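Local coordinates for flavoprotein 390 (Photobacterium phosphoreum, PDB 1FVP) that belongs to the bacterial luciferase family and binds flavin mononucleotide carrying a covalently attached myristate, as a homodimer with two such flavins per subunit, at residues 42-47 with 66-71; 105-110 with 192-197. All blocks are in the same frame, centred on the assembly; numbering follows the deposited sequence.

Contact 1. Residues 42-47 with 66-71; sequences YDVINI and ITLGEK
The side-chain oxygen of N46 is met by two methyl groups from the facing strand: its OD1 lies 3.8 Å from CG2 of I66 and 4.1 Å from CD2 of L68. CG of N46 stands anti to the backbone N (chi1 177°), which carries the amide across to residues 66-68. The N46 and I66 side chains cross at about a right angle, whereas L68 slants past N46. Further along, CG2 of V44 approaches CB of L68 at 4.1 Å, and these two side chains are also nearly perpendicular.

No hydrogen bond joins the two strands. The axes of segments 42-47 and 66-68 run at 157° to each other and approach no nearer than 7.8 Å, too far for direct strand pairing, although the directions are roughly antiparallel. Each strand has its backbone partner on another strand: V44 and N46 bond to V8, and I66 bonds to Y73. V44, N46 and L68 all touch L198, while I45 O is hydrogen-bonded to T67 OG1 of the second subunit. Side-chain packing without ladder bonds therefore links strands 42-48 and 65-68, which do not pair with each other in the sheet, consistent with the incomplete beta/alpha barrel of this luciferase relative.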
loop_
_atom_site.group_PDB
_atom_site.type_symbol
_atom_site.label_atom_id
_atom_site.label_comp_id
_atom_site.label_asym_id
_atom_site.label_seq_id
_atom_site.Cartn_x
_atom_site.Cartn_y
_atom_site.Cartn_z
ATOM N N TYR A 42 -13.313 -3.073 8.751
ATOM C CA TYR A 42 -12.086 -2.324 8.320
ATOM C C TYR A 42 -11.265 -3.364 7.553
ATOM O O TYR A 42 -10.565 -4.210 8.155
ATOM C CB TYR A 42 -11.354 -1.625 9.465
ATOM C CG TYR A 42 -12.283 -0.780 10.316
ATOM C CD1 TYR A 42 -12.800 0.424 9.861
ATOM C CD2 TYR A 42 -12.689 -1.218 11.570
ATOM C CE1 TYR A 42 -13.690 1.185 10.603
ATOM C CE2 TYR A 42 -13.580 -0.474 12.320
ATOM C CZ TYR A 42 -14.074 0.718 11.845
ATOM O OH TYR A 42 -14.946 1.397 12.649
ATOM N N ASP A 43 -11.381 -3.334 6.219
ATOM C CA ASP A 43 -10.649 -4.354 5.435
ATOM C C ASP A 43 -9.390 -3.924 4.727
ATOM O O ASP A 43 -8.823 -4.793 4.015
ATOM C CB ASP A 43 -11.631 -5.231 4.681
ATOM C CG ASP A 43 -12.827 -4.587 4.044
ATOM O OD1 ASP A 43 -12.665 -3.618 3.283
ATOM O OD2 ASP A 43 -13.959 -5.071 4.279
ATOM N N VAL A 44 -8.845 -2.745 4.888
ATOM C CA VAL A 44 -7.589 -2.291 4.266
ATOM C C VAL A 44 -7.024 -1.130 5.105
ATOM O O VAL A 44 -7.799 -0.342 5.688
ATOM C CB VAL A 44 -7.726 -1.936 2.791
ATOM C CG1 VAL A 44 -8.491 -2.934 1.948
ATOM C CG2 VAL A 44 -8.328 -0.548 2.555
ATOM N N ILE A 45 -5.710 -1.043 5.194
ATOM C CA ILE A 45 -5.062 0.027 5.975
ATOM C C ILE A 45 -4.142 0.732 4.982
ATOM O O ILE A 45 -3.555 0.006 4.169
ATOM C CB ILE A 45 -4.409 -0.463 7.304
ATOM C CG1 ILE A 45 -2.976 -0.980 7.114
ATOM C CG2 ILE A 45 -5.321 -1.489 8.028
ATOM C CD1 ILE A 45 -2.505 -2.219 7.920
ATOM N N ASN A 46 -4.064 2.026 5.067
ATOM C CA ASN A 46 -3.257 2.872 4.177
ATOM C C ASN A 46 -2.241 3.653 4.997
ATOM O O ASN A 46 -2.288 3.580 6.244
ATOM C CB ASN A 46 -4.318 3.718 3.465
ATOM C CG ASN A 46 -3.819 4.761 2.514
ATOM O OD1 ASN A 46 -3.167 4.428 1.505
ATOM N ND2 ASN A 46 -4.053 6.044 2.768
ATOM N N ILE A 47 -1.341 4.390 4.352
ATOM C CA ILE A 47 -0.321 5.195 5.014
ATOM C C ILE A 47 0.001 6.484 4.268
ATOM O O ILE A 47 0.983 6.551 3.541
ATOM C CB ILE A 47 1.019 4.447 5.361
ATOM C CG1 ILE A 47 0.744 3.201 6.220
ATOM C CG2 ILE A 47 2.009 5.422 6.067
ATOM C CD1 ILE A 47 1.843 2.737 7.193
ATOM N N ILE A 66 -1.887 4.394 -5.416
ATOM C CA ILE A 66 -2.270 3.953 -4.054
ATOM C C ILE A 66 -2.728 2.525 -4.299
ATOM O O ILE A 66 -3.460 2.339 -5.293
ATOM C CB ILE A 66 -3.326 4.936 -3.471
ATOM C CG1 ILE A 66 -2.732 6.353 -3.291
ATOM C CG2 ILE A 66 -4.025 4.449 -2.184
ATOM C CD1 ILE A 66 -1.363 6.461 -2.576
ATOM N N THR A 67 -2.303 1.606 -3.488
ATOM C CA THR A 67 -2.687 0.196 -3.648
ATOM C C THR A 67 -3.562 -0.232 -2.482
ATOM O O THR A 67 -3.107 0.013 -1.349
ATOM C CB THR A 67 -1.360 -0.664 -3.703
ATOM O OG1 THR A 67 -0.426 0.012 -2.791
ATOM C CG2 THR A 67 -0.725 -0.829 -5.080
ATOM N N LEU A 68 -4.726 -0.810 -2.735
ATOM C CA LEU A 68 -5.569 -1.264 -1.616
ATOM C C LEU A 68 -6.024 -2.692 -1.952
ATOM O O LEU A 68 -6.976 -2.884 -2.728
ATOM C CB LEU A 68 -6.696 -0.346 -1.249
ATOM C CG LEU A 68 -6.652 1.147 -1.385
ATOM C CD1 LEU A 68 -8.059 1.709 -1.219
ATOM C CD2 LEU A 68 -5.710 1.763 -0.363
ATOM N N GLY A 69 -5.306 -3.617 -1.320
ATOM C CA GLY A 69 -5.632 -5.061 -1.565
ATOM C C GLY A 69 -5.236 -5.274 -3.030
ATOM O O GLY A 69 -4.330 -4.569 -3.500
ATOM N N GLU A 70 -5.879 -6.171 -3.732
ATOM C CA GLU A 70 -5.527 -6.395 -5.147
ATOM C C GLU A 70 -5.631 -5.136 -5.991
ATOM O O GLU A 70 -4.770 -4.940 -6.868
ATOM C CB GLU A 70 -6.427 -7.474 -5.752
ATOM C CG GLU A 70 -7.721 -7.698 -4.968
ATOM C CD GLU A 70 -8.688 -8.672 -5.560
ATOM O OE1 GLU A 70 -8.542 -9.883 -5.401
ATOM O OE2 GLU A 70 -9.597 -8.095 -6.211
ATOM N N LYS A 71 -6.619 -4.298 -5.754
ATOM C CA LYS A 71 -6.941 -3.063 -6.453
ATOM C C LYS A 71 -5.866 -1.997 -6.452
ATOM O O LYS A 71 -5.099 -1.937 -5.490
ATOM C CB LYS A 71 -8.199 -2.410 -5.890
ATOM C CG LYS A 71 -9.445 -3.295 -5.823
ATOM C CD LYS A 71 -10.696 -2.435 -5.603
ATOM C CE LYS A 71 -11.804 -3.175 -4.878
ATOM N NZ LYS A 71 -12.467 -2.287 -3.877
#

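Contact 2. Residues 105-110 with 192-197. With FMA (6-(3-tetradecanoic acid) flavine mononucleotide), chain D.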
loop_
_atom_site.group_PDB
_atom_site.type_symbol
_atom_site.label_atom_id
_atom_site.label_comp_id
_atom_site.label_asym_id
_atom_site.label_seq_id
_atom_site.Cartn_x
_atom_site.Cartn_y
_atom_site.Cartn_z
ATOM N N LYS A 105 -13.950 19.802 -7.141
ATOM C CA LYS A 105 -13.576 20.294 -8.460
ATOM C C LYS A 105 -12.750 19.224 -9.193
ATOM O O LYS A 105 -12.681 19.264 -10.445
ATOM C CB LYS A 105 -12.692 21.534 -8.376
ATOM C CG LYS A 105 -13.344 22.687 -7.622
ATOM C CD LYS A 105 -12.322 23.757 -7.264
ATOM C CE LYS A 105 -12.146 24.800 -8.350
ATOM N NZ LYS A 105 -11.903 26.131 -7.712
ATOM N N LEU A 106 -12.133 18.300 -8.475
ATOM C CA LEU A 106 -11.306 17.250 -9.086
ATOM C C LEU A 106 -12.086 16.021 -9.488
ATOM O O LEU A 106 -11.628 15.426 -10.500
ATOM C CB LEU A 106 -10.059 16.992 -8.243
ATOM C CG LEU A 106 -9.261 18.255 -7.945
ATOM C CD1 LEU A 106 -8.923 18.310 -6.473
ATOM C CD2 LEU A 106 -7.978 18.220 -8.750
ATOM N N LEU A 107 -13.169 15.625 -8.841
ATOM C CA LEU A 107 -13.883 14.427 -9.349
ATOM C C LEU A 107 -14.650 14.953 -10.582
ATOM O O LEU A 107 -15.307 14.194 -11.309
ATOM C CB LEU A 107 -14.792 13.747 -8.349
ATOM C CG LEU A 107 -16.291 13.953 -8.518
ATOM C CD1 LEU A 107 -17.104 12.775 -8.008
ATOM C CD2 LEU A 107 -16.696 15.219 -7.793
ATOM N N SER A 108 -14.546 16.267 -10.739
ATOM C CA SER A 108 -15.243 16.904 -11.866
ATOM C C SER A 108 -14.436 16.718 -13.126
ATOM O O SER A 108 -15.026 16.257 -14.121
ATOM C CB SER A 108 -15.750 18.291 -11.574
ATOM O OG SER A 108 -17.078 18.108 -11.053
ATOM N N PHE A 109 -13.157 17.033 -13.051
ATOM C CA PHE A 109 -12.372 16.818 -14.294
ATOM C C PHE A 109 -12.556 15.310 -14.582
ATOM O O PHE A 109 -12.801 14.941 -15.743
ATOM C CB PHE A 109 -10.950 17.212 -14.233
ATOM C CG PHE A 109 -10.394 18.521 -14.620
ATOM C CD1 PHE A 109 -10.977 19.712 -14.207
ATOM C CD2 PHE A 109 -9.199 18.566 -15.355
ATOM C CE1 PHE A 109 -10.410 20.933 -14.546
ATOM C CE2 PHE A 109 -8.615 19.784 -15.709
ATOM C CZ PHE A 109 -9.235 20.984 -15.308
ATOM N N TYR A 110 -12.471 14.527 -13.519
ATOM C CA TYR A 110 -12.592 13.066 -13.690
ATOM C C TYR A 110 -13.922 12.622 -14.270
ATOM O O TYR A 110 -14.175 11.418 -14.485
ATOM C CB TYR A 110 -12.213 12.259 -12.456
ATOM C CG TYR A 110 -12.072 10.765 -12.645
ATOM C CD1 TYR A 110 -13.178 9.916 -12.538
ATOM C CD2 TYR A 110 -10.826 10.194 -12.885
ATOM C CE1 TYR A 110 -13.059 8.553 -12.717
ATOM C CE2 TYR A 110 -10.692 8.818 -13.031
ATOM C CZ TYR A 110 -11.807 7.997 -12.949
ATOM O OH TYR A 110 -11.646 6.646 -13.089
ATOM N N ASP A 192 -21.581 12.437 -5.597
ATOM C CA ASP A 192 -22.560 11.625 -6.329
ATOM C C ASP A 192 -22.662 10.246 -5.657
ATOM O O ASP A 192 -23.073 9.279 -6.338
ATOM C CB ASP A 192 -22.270 11.470 -7.815
ATOM C CG ASP A 192 -21.733 12.669 -8.552
ATOM O OD1 ASP A 192 -22.452 13.637 -8.873
ATOM O OD2 ASP A 192 -20.506 12.598 -8.828
ATOM N N ASN A 193 -22.320 10.175 -4.394
ATOM C CA ASN A 193 -22.393 8.887 -3.683
ATOM C C ASN A 193 -21.499 7.831 -4.331
ATOM O O ASN A 193 -21.901 6.652 -4.349
ATOM C CB ASN A 193 -23.862 8.467 -3.628
ATOM C CG ASN A 193 -24.493 8.671 -2.270
ATOM O OD1 ASN A 193 -25.352 7.850 -1.909
ATOM N ND2 ASN A 193 -24.105 9.686 -1.506
ATOM N N THR A 194 -20.336 8.242 -4.806
ATOM C CA THR A 194 -19.387 7.338 -5.460
ATOM C C THR A 194 -18.090 7.103 -4.702
ATOM O O THR A 194 -17.037 6.836 -5.383
ATOM C CB THR A 194 -19.060 7.853 -6.926
ATOM O OG1 THR A 194 -18.173 9.015 -6.855
ATOM C CG2 THR A 194 -20.339 8.168 -7.712
ATOM N N VAL A 195 -18.107 7.174 -3.365
ATOM C CA VAL A 195 -16.821 6.966 -2.669
ATOM C C VAL A 195 -16.974 5.978 -1.520
ATOM O O VAL A 195 -18.091 5.818 -1.041
ATOM C CB VAL A 195 -16.307 8.310 -2.136
ATOM C CG1 VAL A 195 -15.825 9.275 -3.187
ATOM C CG2 VAL A 195 -17.388 8.901 -1.238
ATOM N N ASP A 196 -15.849 5.425 -1.176
ATOM C CA ASP A 196 -15.494 4.478 -0.134
ATOM C C ASP A 196 -14.529 5.262 0.771
ATOM O O ASP A 196 -13.855 6.159 0.217
ATOM C CB ASP A 196 -14.903 3.209 -0.711
ATOM C CG ASP A 196 -15.954 2.109 -0.761
ATOM O OD1 ASP A 196 -17.160 2.417 -0.709
ATOM O OD2 ASP A 196 -15.513 0.938 -0.855
ATOM N N PHE A 197 -14.492 4.944 2.062
ATOM C CA PHE A 197 -13.649 5.727 2.979
ATOM C C PHE A 197 -12.523 5.033 3.732
ATOM O O PHE A 197 -12.534 3.928 4.254
ATOM C CB PHE A 197 -14.510 6.502 3.975
ATOM C CG PHE A 197 -15.901 6.809 3.560
ATOM C CD1 PHE A 197 -16.883 5.828 3.678
ATOM C CD2 PHE A 197 -16.227 8.065 3.051
ATOM C CE1 PHE A 197 -18.200 6.092 3.289
ATOM C CE2 PHE A 197 -17.539 8.357 2.653
ATOM C CZ PHE A 197 -18.512 7.347 2.784
HETATM N N1 FMA D . -26.565 4.826 0.962
HETATM C C2 FMA D . -26.014 3.758 0.382
HETATM O O2 FMA D . -26.083 3.413 -0.736
HETATM N N3 FMA D . -25.198 2.859 1.188
HETATM C C4 FMA D . -25.000 3.090 2.500
HETATM O O4 FMA D . -24.320 2.309 3.131
HETATM C C4A FMA D . -25.605 4.237 3.102
HETATM N N5 FMA D . -25.480 4.552 4.366
HETATM C C5A FMA D . -26.024 5.610 4.988
HETATM C C6 FMA D . -25.833 5.866 6.342
HETATM C C7 FMA D . -26.432 6.976 6.885
HETATM C C7M FMA D . -26.284 7.375 8.395
HETATM C C8 FMA D . -27.249 7.861 6.090
HETATM C C8M FMA D . -27.923 9.077 6.637
HETATM C C9 FMA D . -27.420 7.574 4.752
HETATM C C9A FMA D . -26.843 6.494 4.151
HETATM N N10 FMA D . -26.970 6.156 2.810
HETATM C C10 FMA D . -26.428 5.097 2.210
HETATM C C1B FMA D . -27.809 7.047 1.891
HETATM C C2B FMA D . -27.365 7.030 0.366
HETATM O O2B FMA D . -27.252 8.415 0.097
HETATM C C3B FMA D . -28.421 6.328 -0.457
HETATM O "O3'" FMA D . -29.200 5.484 0.330
HETATM C C4B FMA D . -27.903 5.534 -1.661
HETATM O "O4'" FMA D . -27.139 6.404 -2.571
HETATM C C5B FMA D . -29.087 4.928 -2.465
HETATM O "O5'" FMA D . -28.957 5.491 -3.903
HETATM P P FMA D . -30.067 6.189 -4.784
HETATM O O1P FMA D . -31.027 4.973 -5.028
HETATM O O2P FMA D . -30.679 7.231 -3.984
HETATM O O3P FMA D . -29.442 6.773 -5.870
HETATM C "C1'" FMA D . -25.469 2.997 8.597
HETATM O "O1'" FMA D . -25.806 3.868 9.486
HETATM O "O2'" FMA D . -25.669 1.799 8.826
HETATM C "C2'" FMA D . -25.551 3.534 7.206
HETATM C "C3'" FMA D . -24.966 4.948 7.100
HETATM C "C4'" FMA D . -23.547 4.833 6.631
HETATM C "C5'" FMA D . -22.418 4.811 7.634
HETATM C "C6'" FMA D . -21.258 5.696 7.250
HETATM C "C7'" FMA D . -19.936 5.216 7.833
HETATM C "C8'" FMA D . -19.253 6.133 8.756
HETATM C "C9'" FMA D . -18.221 7.113 8.224
HETATM C C11 FMA D . -17.885 8.211 9.187
HETATM C C12 FMA D . -17.775 7.988 10.650
HETATM C C13 FMA D . -17.317 9.095 11.540
HETATM C C14 FMA D . -17.173 8.787 12.996
HETATM C C15 FMA D . -18.292 7.978 13.589
#
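In D192, chi1 of -39° sets CG beside the backbone N and anti to the carbonyl carbon, and the carboxylate thereby reaches the side chain of L107. In L107, on helix 100-116, chi2 of 151° puts CD1 roughly anti to CA, so that this methyl leads toward the loop. It takes up both contacts between the segments: CD1 of L107 is 3.5 Å from OD2 of D192 and 4.1 Å from OG1 of T194. L107 passes both partners at a slant. The nearest CA pair, L107 and D192, is still 9.6 Å apart, so this is contact between side-chain ends and not close backbone packing.

A Schellman motif closes helix 178-190, with N193 N bonded to A188 O and D192 N to G189 O; D192, with positive phi, is its C-prime residue. The chain then turns through N193 and T194 into strand 195-199. The hydroxyl of T194 has its hydrogen-bond partner in F191 O, so the methyl of L107 touches an oxygen already engaged. L107 also packs on F191 and on F94.

N193 belongs to a flavin pocket. Its OD1 accepts a hydrogen bond from O2B of FMA at 2.8 Å, on the ribityl chain of the flavin, and N2 O is a further partner of this ligand. Consecutive residues of the turn thus face different ways, D192 and T194 to L107 and N193 to the flavin. The helix-loop contact is non-directional, a methyl against oxygens with D192 itself solvent-exposed, which leaves the ligand-directed bond of N193 as the specific polar recognition made here.

Overall arrangement
Both contacts are partly buried and reach the same curled sheet; their centres lie 18 Å apart and their nearest atoms about 5 Å apart, without touching. Contact 1 sets strand against strand, with two of its four touching residues buried, and borders the second subunit. Contact 2 joins a helix to the loop entering strand 195-199; one of its three touching residues is exposed, and no other protein chain reaches it. That strand relates the two, since its L198 packs on V44, N46 and L68 of contact 1. Neither has a hydrogen bond between its segments, but N193 of contact 2 is hydrogen-bonded to a flavin. In contact 1 the side chain of N46 is about 9 Å from a bound FMA.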